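Local coordinates for protein dally-like, isoform A (Drosophila melanogaster, PDB 6XTZ) that binds Wnt proteins as a cell-surface glypican, shielding their palmitoleate lipid so that they can signal at a distance, and also binds Hedgehog family proteins, at residues A[529-532]-A[533-537]; A[266-269]-A[270-273]; A[199-202]-A[203-207]; A[446-449]-A[450-454]. The protein carries 5 engineered substitutions. All coordinates share one frame; numbering follows the deposited sequence.

The four contacts are short pieces, each about two turns long, of four helices packed along the elongated helical core of this glypican. Contact 1 lies closest to contact 3, their centres about 9 Å apart, with Leu533 packing on Thr202 and Ala206. It also meets contact 2, where Ile530 CD1 comes within 3.2 Å of Glu268 O. Phe272 of contact 2 reaches the backbone of contact 3, and Val453 of contact 4 packs on Ala273. Tyr203 OH makes a weak hydrogen bond to Val446 O, joining contacts 3 and 4, whereas contacts 1 and 4 stay about 8 Å apart at their nearest atoms. The bound O-palmitoleoyl serine lies about 9 Å from the Thr200 side chain and about 11 Å from that of Val446.

Contact 1: A[529-532]-A[533-537]; sequences AIVH and LRNAY
Ile530 and Arg534, one helical turn apart, lie alongside each other and point the same way. The touching branch of the isoleucine is CG2, which sits over one face of the guanidinium, 3.6 Å from Arg534 NE. CG2 is turned anti to the backbone N of Ile530, toward the following turn, and the extended arginine chain runs beside it. Val531 and Asn535 repeat the arrangement on the neighbouring edge of the helix, with Val531 CG1 3.5 Å from Asn535 ND2.

Leu533 CG lies beside its own backbone N, 3.3 Å from Ala529 O. These residues belong to helix 513-538, in the middle part of the elongated glypican core, where Ile530 faces helix 263-283 while Ala529, His532 and Leu533 face helix 185-216. Arg534 and Val531 lie on the exposed side.

The backbone is bonded in the regular alpha-helical i to i+4 pattern: Leu533 N gives to Ala529 O, Arg534 N to Ile530 O, Asn535 N to Val531 O at 2.9 Å and 166°, and Ala536 N to His532 O at 2.8 Å. Although Asn535 ND2 is only 3.1 Å from Val531 O, the angle is too poor for a hydrogen bond. Asn535 OD1 instead accepts from Gln540 NE2, and an alanine here would probably leave the Gln540 amide without this partner and uncover Val531 CG1.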
loop_
_atom_site.group_PDB
_atom_site.type_symbol
_atom_site.label_atom_id
_atom_site.label_comp_id
_atom_site.label_asym_id
_atom_site.label_seq_id
_atom_site.Cartn_x
_atom_site.Cartn_y
_atom_site.Cartn_z
ATOM N N ALA A 529 7.141 0.600 -4.864
ATOM C CA ALA A 529 5.948 -0.202 -5.112
ATOM C C ALA A 529 5.003 0.485 -6.088
ATOM O O ALA A 529 4.296 -0.191 -6.845
ATOM C CB ALA A 529 5.230 -0.500 -3.796
ATOM N N ILE A 530 4.978 1.820 -6.089
ATOM C CA ILE A 530 4.103 2.547 -7.003
ATOM C C ILE A 530 4.561 2.359 -8.444
ATOM O O ILE A 530 3.740 2.280 -9.365
ATOM C CB ILE A 530 4.047 4.034 -6.606
ATOM C CG1 ILE A 530 3.449 4.182 -5.206
ATOM C CG2 ILE A 530 3.242 4.840 -7.614
ATOM C CD1 ILE A 530 3.498 5.590 -4.672
ATOM N N VAL A 531 5.873 2.277 -8.662
ATOM C CA VAL A 531 6.384 2.040 -10.008
ATOM C C VAL A 531 5.987 0.653 -10.494
ATOM O O VAL A 531 5.606 0.472 -11.658
ATOM C CB VAL A 531 7.911 2.243 -10.041
ATOM C CG1 VAL A 531 8.473 1.864 -11.404
ATOM C CG2 VAL A 531 8.259 3.682 -9.703
ATOM N N HIS A 532 6.056 -0.348 -9.614
ATOM C CA HIS A 532 5.680 -1.702 -10.009
ATOM C C HIS A 532 4.183 -1.804 -10.278
ATOM O O HIS A 532 3.762 -2.502 -11.207
ATOM C CB HIS A 532 6.105 -2.700 -8.935
ATOM C CG HIS A 532 7.585 -2.762 -8.722
ATOM N ND1 HIS A 532 8.160 -3.471 -7.689
ATOM C CD2 HIS A 532 8.609 -2.203 -9.409
ATOM C CE1 HIS A 532 9.473 -3.346 -7.750
ATOM N NE2 HIS A 532 9.771 -2.581 -8.784
ATOM N N LEU A 533 3.366 -1.111 -9.481
ATOM C CA LEU A 533 1.925 -1.121 -9.718
ATOM C C LEU A 533 1.576 -0.467 -11.050
ATOM O O LEU A 533 0.720 -0.967 -11.788
ATOM C CB LEU A 533 1.199 -0.419 -8.571
ATOM C CG LEU A 533 1.160 -1.157 -7.234
ATOM C CD1 LEU A 533 0.557 -0.267 -6.161
ATOM C CD2 LEU A 533 0.373 -2.452 -7.360
ATOM N N ARG A 534 2.226 0.655 -11.373
ATOM C CA ARG A 534 1.954 1.320 -12.645
ATOM C C ARG A 534 2.406 0.467 -13.823
ATOM O O ARG A 534 1.696 0.365 -14.831
ATOM C CB ARG A 534 2.633 2.689 -12.682
ATOM C CG ARG A 534 2.037 3.703 -11.720
ATOM C CD ARG A 534 2.745 5.043 -11.818
ATOM N NE ARG A 534 2.209 6.012 -10.866
ATOM C CZ ARG A 534 2.681 7.244 -10.709
ATOM N NH1 ARG A 534 3.703 7.662 -11.442
ATOM N NH2 ARG A 534 2.132 8.058 -9.815
ATOM N N ASN A 535 3.587 -0.147 -13.717
ATOM C CA ASN A 535 4.043 -1.051 -14.769
ATOM C C ASN A 535 3.106 -2.243 -14.910
ATOM O O ASN A 535 2.783 -2.658 -16.029
ATOM C CB ASN A 535 5.468 -1.520 -14.480
ATOM C CG ASN A 535 6.495 -0.419 -14.667
ATOM O OD1 ASN A 535 6.314 0.479 -15.488
ATOM N ND2 ASN A 535 7.581 -0.488 -13.907
ATOM N N ALA A 536 2.654 -2.804 -13.785
ATOM C CA ALA A 536 1.747 -3.943 -13.836
ATOM C C ALA A 536 0.405 -3.563 -14.449
ATOM O O ALA A 536 -0.224 -4.388 -15.122
ATOM C CB ALA A 536 1.547 -4.521 -12.435
ATOM N N TYR A 537 -0.048 -2.327 -14.228
ATOM C CA TYR A 537 -1.302 -1.881 -14.825
ATOM C C TYR A 537 -1.195 -1.794 -16.344
ATOM O O TYR A 537 -2.133 -2.164 -17.059
ATOM C CB TYR A 537 -1.711 -0.530 -14.239
ATOM C CG TYR A 537 -2.950 0.059 -14.873
ATOM C CD1 TYR A 537 -4.211 -0.434 -14.565
ATOM C CD2 TYR A 537 -2.862 1.111 -15.776
ATOM C CE1 TYR A 537 -5.350 0.101 -15.141
ATOM C CE2 TYR A 537 -3.994 1.653 -16.357
ATOM C CZ TYR A 537 -5.235 1.143 -16.035
ATOM O OH TYR A 537 -6.366 1.677 -16.606
#

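Contact 2: A[266-269]-A[270-273]; sequences DSEW and ENFA
Glu268 and Asn271 are joined by a side-chain hydrogen bond across one turn of helix 263-283, a helix of the all-alpha glypican core. Asn271 ND2 gives its proton to Glu268 OE1 at 3.1 Å and 160°. The donor lies above the carboxylate plane, while the acceptor is close to the plane of the amide. A bend at chi2 (-66°) folds the glutamate chain back over the turn and brings its carboxylate to the asparagine. Ile530 of helix 513-538 packs against both side chains.

On the other flank of the helix Asp266 and Glu270 set two acids near each other, OD1 of the first 4.2 Å from OE2 of the second. Their mutual repulsion is probably eased by Lys458, whose NZ forms a salt bridge with Glu270 OE2. A water is modelled between the two carboxylates, but its contacts are too short to be reliable.

Farther in, the buried rings of Trp269 and Phe272 meet obliquely, centroids 5.4 Å apart. The indole is fixed by a hydrogen bond from NE1 to Tyr456 O and an edge-to-face stack with Trp460. Backbone i to i+4 bonds hold the whole turn, and Trp269 O, which accepts from Ala273 N at 2.9 Å, also lies at the edge of the Phe272 ring, 4.0 Å from CD2.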
loop_
_atom_site.group_PDB
_atom_site.type_symbol
_atom_site.label_atom_id
_atom_site.label_comp_id
_atom_site.label_asym_id
_atom_site.label_seq_id
_atom_site.Cartn_x
_atom_site.Cartn_y
_atom_site.Cartn_z
ATOM N N ASP A 266 2.493 11.079 2.906
ATOM C CA ASP A 266 1.050 11.143 2.706
ATOM C C ASP A 266 0.696 11.242 1.226
ATOM O O ASP A 266 -0.216 10.555 0.755
ATOM C CB ASP A 266 0.472 12.326 3.480
ATOM C CG ASP A 266 -0.943 12.660 3.065
ATOM O OD1 ASP A 266 -1.801 11.754 3.090
ATOM O OD2 ASP A 266 -1.196 13.834 2.724
ATOM N N SER A 267 1.406 12.089 0.477
ATOM C CA SER A 267 1.075 12.269 -0.933
ATOM C C SER A 267 1.370 11.008 -1.736
ATOM O O SER A 267 0.576 10.616 -2.599
ATOM C CB SER A 267 1.833 13.469 -1.506
ATOM O OG SER A 267 3.233 13.258 -1.475
ATOM N N GLU A 268 2.500 10.353 -1.462
ATOM C CA GLU A 268 2.810 9.110 -2.160
ATOM C C GLU A 268 1.878 7.980 -1.740
ATOM O O GLU A 268 1.611 7.073 -2.536
ATOM C CB GLU A 268 4.268 8.717 -1.922
ATOM C CG GLU A 268 5.275 9.707 -2.485
ATOM C CD GLU A 268 5.244 9.789 -4.002
ATOM O OE1 GLU A 268 4.675 8.884 -4.648
ATOM O OE2 GLU A 268 5.795 10.764 -4.552
ATOM N N TRP A 269 1.377 8.015 -0.502
ATOM C CA TRP A 269 0.386 7.031 -0.077
ATOM C C TRP A 269 -0.876 7.131 -0.925
ATOM O O TRP A 269 -1.493 6.113 -1.258
ATOM C CB TRP A 269 0.060 7.223 1.404
ATOM C CG TRP A 269 -0.834 6.167 1.987
ATOM C CD1 TRP A 269 -2.194 6.207 2.088
ATOM C CD2 TRP A 269 -0.427 4.918 2.563
ATOM N NE1 TRP A 269 -2.659 5.061 2.688
ATOM C CE2 TRP A 269 -1.595 4.253 2.987
ATOM C CE3 TRP A 269 0.813 4.300 2.760
ATOM C CZ2 TRP A 269 -1.560 2.999 3.595
ATOM C CZ3 TRP A 269 0.845 3.057 3.365
ATOM C CH2 TRP A 269 -0.334 2.418 3.775
ATOM N N GLU A 270 -1.269 8.354 -1.289
ATOM C CA GLU A 270 -2.394 8.529 -2.200
ATOM C C GLU A 270 -2.075 7.968 -3.579
ATOM O O GLU A 270 -2.935 7.347 -4.215
ATOM C CB GLU A 270 -2.775 10.007 -2.291
ATOM C CG GLU A 270 -3.338 10.583 -1.002
ATOM C CD GLU A 270 -3.861 11.995 -1.176
ATOM O OE1 GLU A 270 -3.832 12.506 -2.313
ATOM O OE2 GLU A 270 -4.301 12.597 -0.173
ATOM N N ASN A 271 -0.846 8.177 -4.060
ATOM C CA ASN A 271 -0.442 7.576 -5.329
ATOM C C ASN A 271 -0.471 6.056 -5.244
ATOM O O ASN A 271 -0.853 5.379 -6.205
ATOM C CB ASN A 271 0.953 8.059 -5.729
ATOM C CG ASN A 271 0.997 9.545 -6.027
ATOM O OD1 ASN A 271 -0.025 10.165 -6.315
ATOM N ND2 ASN A 271 2.190 10.122 -5.968
ATOM N N PHE A 272 -0.067 5.502 -4.096
ATOM C CA PHE A 272 -0.148 4.060 -3.896
ATOM C C PHE A 272 -1.591 3.575 -3.950
ATOM O O PHE A 272 -1.883 2.545 -4.568
ATOM C CB PHE A 272 0.495 3.680 -2.560
ATOM C CG PHE A 272 0.088 2.325 -2.054
ATOM C CD1 PHE A 272 0.683 1.177 -2.551
ATOM C CD2 PHE A 272 -0.888 2.198 -1.076
ATOM C CE1 PHE A 272 0.311 -0.071 -2.085
ATOM C CE2 PHE A 272 -1.266 0.953 -0.609
ATOM C CZ PHE A 272 -0.668 -0.183 -1.117
ATOM N N ALA A 273 -2.508 4.302 -3.307
ATOM C CA ALA A 273 -3.906 3.882 -3.294
ATOM C C ALA A 273 -4.528 3.980 -4.682
ATOM O O ALA A 273 -5.366 3.150 -5.052
ATOM C CB ALA A 273 -4.699 4.718 -2.293
HETATM O O HOH W 1 -4.088 11.944 2.255
#

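Contact 3: A[199-202]-A[203-207]; sequences ATRT and YGQAL
Gln205 lies over one face of the Arg201 guanidinium, one turn on in helix 185-216, a long helix inside the glypican helical core. Its CG sits above the centre of that flat group, 3.9 Å from Arg201 CZ, and the amide and guanidinium planes are inclined by 33°. The arginine chain is extended from CG to NE, whereas the glutamine bends at chi2 (-63°) and folds its amide over the arginine's end. As modelled, Gln205 NE2 and Arg201 NH1 are 3.3 Å apart but are both donors, so this is packing of a flat amide on a cation and no hydrogen bond. Arg201 NH1 finds its acceptor in Phe132 O, which helps to fix the guanidinium beneath the glutamine. Were the glutamine cut back to an alanine, the covered face of the guanidinium would probably lose its lid, leaving the arginine's end held mainly through NH1.

Deeper in the protein, the Tyr203 side chain leaves the helix between helices 263-283 and 441-455 and stacks edge-to-face on Phe87. Thr202 turns OG1 back to Val198 O, while its methyl side faces His532 and Leu533.

Backbone bonds along the turn are uneven: Gly204 N reaches Thr200 O only weakly at 3.4 Å, but Gln205 N meets Arg201 O at 2.8 Å, and that same oxygen lies 3.2 Å from Gln205 CG.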
loop_
_atom_site.group_PDB
_atom_site.type_symbol
_atom_site.label_atom_id
_atom_site.label_comp_id
_atom_site.label_asym_id
_atom_site.label_seq_id
_atom_site.Cartn_x
_atom_site.Cartn_y
_atom_site.Cartn_z
ATOM N N ALA A 199 0.534 -8.710 -12.550
ATOM C CA ALA A 199 -0.425 -7.881 -11.828
ATOM C C ALA A 199 -0.858 -8.540 -10.524
ATOM O O ALA A 199 -1.047 -7.857 -9.511
ATOM C CB ALA A 199 -1.638 -7.587 -12.711
ATOM N N THR A 200 -1.012 -9.866 -10.527
ATOM C CA THR A 200 -1.456 -10.561 -9.322
ATOM C C THR A 200 -0.388 -10.518 -8.237
ATOM O O THR A 200 -0.681 -10.217 -7.073
ATOM C CB THR A 200 -1.827 -12.006 -9.654
ATOM O OG1 THR A 200 -2.814 -12.021 -10.694
ATOM C CG2 THR A 200 -2.383 -12.708 -8.424
ATOM N N ARG A 201 0.861 -10.815 -8.599
ATOM C CA ARG A 201 1.941 -10.795 -7.617
ATOM C C ARG A 201 2.191 -9.384 -7.101
ATOM O O ARG A 201 2.313 -9.169 -5.890
ATOM C CB ARG A 201 3.216 -11.379 -8.223
ATOM C CG ARG A 201 4.463 -11.046 -7.424
ATOM C CD ARG A 201 5.689 -11.780 -7.936
ATOM N NE ARG A 201 6.907 -11.275 -7.307
ATOM C CZ ARG A 201 7.337 -11.639 -6.102
ATOM N NH1 ARG A 201 6.649 -12.517 -5.383
ATOM N NH2 ARG A 201 8.456 -11.124 -5.614
ATOM N N THR A 202 2.266 -8.407 -8.009
ATOM C CA THR A 202 2.552 -7.034 -7.603
ATOM C C THR A 202 1.467 -6.490 -6.680
ATOM O O THR A 202 1.758 -5.741 -5.741
ATOM C CB THR A 202 2.706 -6.146 -8.837
ATOM O OG1 THR A 202 3.707 -6.702 -9.701
ATOM C CG2 THR A 202 3.115 -4.733 -8.441
ATOM N N TYR A 203 0.211 -6.866 -6.929
ATOM C CA TYR A 203 -0.895 -6.412 -6.091
ATOM C C TYR A 203 -0.678 -6.818 -4.636
ATOM O O TYR A 203 -0.788 -5.991 -3.722
ATOM C CB TYR A 203 -2.203 -6.991 -6.629
ATOM C CG TYR A 203 -3.469 -6.391 -6.060
ATOM C CD1 TYR A 203 -3.860 -5.101 -6.391
ATOM C CD2 TYR A 203 -4.294 -7.131 -5.222
ATOM C CE1 TYR A 203 -5.025 -4.558 -5.886
ATOM C CE2 TYR A 203 -5.461 -6.596 -4.712
ATOM C CZ TYR A 203 -5.821 -5.309 -5.047
ATOM O OH TYR A 203 -6.982 -4.771 -4.544
ATOM N N GLY A 204 -0.355 -8.093 -4.403
ATOM C CA GLY A 204 -0.087 -8.547 -3.050
ATOM C C GLY A 204 1.239 -8.082 -2.492
ATOM O O GLY A 204 1.350 -7.826 -1.288
ATOM N N GLN A 205 2.262 -7.966 -3.340
ATOM C CA GLN A 205 3.567 -7.535 -2.847
ATOM C C GLN A 205 3.558 -6.058 -2.467
ATOM O O GLN A 205 4.134 -5.669 -1.443
ATOM C CB GLN A 205 4.651 -7.807 -3.890
ATOM C CG GLN A 205 4.940 -9.281 -4.111
ATOM C CD GLN A 205 5.473 -9.965 -2.871
ATOM O OE1 GLN A 205 6.164 -9.352 -2.057
ATOM N NE2 GLN A 205 5.146 -11.243 -2.715
ATOM N N ALA A 206 2.908 -5.221 -3.280
ATOM C CA ALA A 206 2.810 -3.803 -2.953
ATOM C C ALA A 206 1.989 -3.586 -1.689
ATOM O O ALA A 206 2.295 -2.696 -0.889
ATOM C CB ALA A 206 2.208 -3.029 -4.127
ATOM N N LEU A 207 0.940 -4.389 -1.493
ATOM C CA LEU A 207 0.148 -4.269 -0.274
ATOM C C LEU A 207 0.967 -4.658 0.951
ATOM O O LEU A 207 0.819 -4.052 2.020
ATOM C CB LEU A 207 -1.112 -5.129 -0.378
ATOM C CG LEU A 207 -2.033 -5.115 0.846
ATOM C CD1 LEU A 207 -2.529 -3.704 1.138
ATOM C CD2 LEU A 207 -3.201 -6.068 0.657
#

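Contact 4: A[446-449]-A[450-454]; sequences VRDI and RQRVK
Asp448 and Arg452 form an i to i+4 salt bridge along helix 441-455, which packs in the glypican core against helices 51-110, 185-216 and 263-283. Arg452 NE gives its proton to Asp448 OD1 at 2.6 Å; the bond is short but bent, 142° at the hydrogen. The arginine meets OD1 on its syn side, somewhat out of the carboxylate plane, and the two flat groups are steeply inclined at 64°. The aspartate CG is anti to its own backbone N (chi1 -173°), which swings the carboxylate toward the next turn. OD2, the other oxygen, pairs with Lys83 of helix 51-110, so this carboxylate lies between two positive charges, which would probably favour its ionised form.

Arg450 points to another side and binds Asp277 through NE, tying this helix to helix 263-283.

Among apolar groups, Ile449 and Val453 lie side by side, with CG2 of the isoleucine 3.9 Å from CG2 of the valine. Both are buried, against Leu207 and Met276.

Backbone bonds join Arg450 N to Val446 O, Gln451 N to Arg447 O and Arg452 N to Asp448 O. The straightest runs from Val453 N to Ile449 O at 2.8 Å, and Val453 CG2 sits 3.2 Å from that oxygen.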
loop_
_atom_site.group_PDB
_atom_site.type_symbol
_atom_site.label_atom_id
_atom_site.label_comp_id
_atom_site.label_asym_id
_atom_site.label_seq_id
_atom_site.Cartn_x
_atom_site.Cartn_y
_atom_site.Cartn_z
ATOM N N VAL A 446 -9.728 -9.663 -3.690
ATOM C CA VAL A 446 -9.299 -8.480 -4.430
ATOM C C VAL A 446 -10.253 -7.318 -4.177
ATOM O O VAL A 446 -9.821 -6.175 -3.980
ATOM C CB VAL A 446 -9.176 -8.800 -5.931
ATOM C CG1 VAL A 446 -9.021 -7.519 -6.739
ATOM C CG2 VAL A 446 -7.991 -9.720 -6.182
ATOM N N ARG A 447 -11.563 -7.586 -4.173
ATOM C CA ARG A 447 -12.526 -6.534 -3.859
ATOM C C ARG A 447 -12.382 -6.067 -2.417
ATOM O O ARG A 447 -12.534 -4.875 -2.126
ATOM C CB ARG A 447 -13.954 -7.019 -4.113
ATOM C CG ARG A 447 -14.294 -7.289 -5.568
ATOM C CD ARG A 447 -15.764 -7.648 -5.714
ATOM N NE ARG A 447 -16.005 -8.522 -6.859
ATOM C CZ ARG A 447 -16.210 -8.093 -8.099
ATOM N NH1 ARG A 447 -16.202 -6.793 -8.365
ATOM N NH2 ARG A 447 -16.420 -8.964 -9.076
ATOM N N ASP A 448 -12.102 -6.995 -1.499
ATOM C CA ASP A 448 -11.925 -6.625 -0.098
ATOM C C ASP A 448 -10.731 -5.695 0.071
ATOM O O ASP A 448 -10.835 -4.639 0.705
ATOM C CB ASP A 448 -11.760 -7.884 0.754
ATOM C CG ASP A 448 -11.742 -7.588 2.241
ATOM O OD1 ASP A 448 -12.073 -6.449 2.633
ATOM O OD2 ASP A 448 -11.398 -8.500 3.021
ATOM N N ILE A 449 -9.586 -6.072 -0.500
ATOM C CA ILE A 449 -8.395 -5.231 -0.432
ATOM C C ILE A 449 -8.645 -3.890 -1.108
ATOM O O ILE A 449 -8.274 -2.834 -0.582
ATOM C CB ILE A 449 -7.196 -5.964 -1.060
ATOM C CG1 ILE A 449 -6.774 -7.143 -0.179
ATOM C CG2 ILE A 449 -6.042 -5.004 -1.305
ATOM C CD1 ILE A 449 -5.787 -8.078 -0.842
ATOM N N ARG A 450 -9.289 -3.910 -2.278
ATOM C CA ARG A 450 -9.534 -2.675 -3.018
ATOM C C ARG A 450 -10.369 -1.694 -2.204
ATOM O O ARG A 450 -10.105 -0.485 -2.214
ATOM C CB ARG A 450 -10.225 -2.992 -4.346
ATOM C CG ARG A 450 -10.532 -1.773 -5.196
ATOM C CD ARG A 450 -11.367 -2.149 -6.412
ATOM N NE ARG A 450 -11.562 -1.019 -7.313
ATOM C CZ ARG A 450 -12.219 -1.090 -8.468
ATOM N NH1 ARG A 450 -12.750 -2.240 -8.863
ATOM N NH2 ARG A 450 -12.348 -0.011 -9.227
ATOM N N GLN A 451 -11.375 -2.194 -1.486
ATOM C CA GLN A 451 -12.219 -1.310 -0.692
ATOM C C GLN A 451 -11.473 -0.775 0.523
ATOM O O GLN A 451 -11.629 0.395 0.890
ATOM C CB GLN A 451 -13.491 -2.042 -0.265
ATOM C CG GLN A 451 -14.477 -1.171 0.493
ATOM C CD GLN A 451 -14.943 0.022 -0.319
ATOM O OE1 GLN A 451 -15.298 -0.109 -1.491
ATOM N NE2 GLN A 451 -14.940 1.197 0.301
ATOM N N ARG A 452 -10.654 -1.614 1.162
ATOM C CA ARG A 452 -9.938 -1.165 2.351
ATOM C C ARG A 452 -8.809 -0.206 1.988
ATOM O O ARG A 452 -8.560 0.766 2.711
ATOM C CB ARG A 452 -9.410 -2.367 3.133
ATOM C CG ARG A 452 -10.516 -3.260 3.677
ATOM C CD ARG A 452 -9.963 -4.452 4.435
ATOM N NE ARG A 452 -11.012 -5.408 4.775
ATOM C CZ ARG A 452 -11.719 -5.382 5.901
ATOM N NH1 ARG A 452 -11.488 -4.445 6.811
ATOM N NH2 ARG A 452 -12.655 -6.297 6.119
ATOM N N VAL A 453 -8.117 -0.457 0.874
ATOM C CA VAL A 453 -7.123 0.504 0.401
ATOM C C VAL A 453 -7.802 1.814 0.024
ATOM O O VAL A 453 -7.252 2.903 0.234
ATOM C CB VAL A 453 -6.317 -0.086 -0.772
ATOM C CG1 VAL A 453 -5.392 0.963 -1.370
ATOM C CG2 VAL A 453 -5.509 -1.287 -0.303
ATOM N N LYS A 454 -9.018 1.729 -0.521
ATOM C CA LYS A 454 -9.804 2.929 -0.781
ATOM C C LYS A 454 -10.119 3.668 0.513
ATOM O O LYS A 454 -10.156 4.904 0.538
ATOM C CB LYS A 454 -11.094 2.553 -1.513
ATOM C CG LYS A 454 -11.719 3.673 -2.324
ATOM C CD LYS A 454 -13.058 3.232 -2.901
ATOM C CE LYS A 454 -13.446 4.066 -4.112
ATOM N NZ LYS A 454 -12.529 3.821 -5.260
#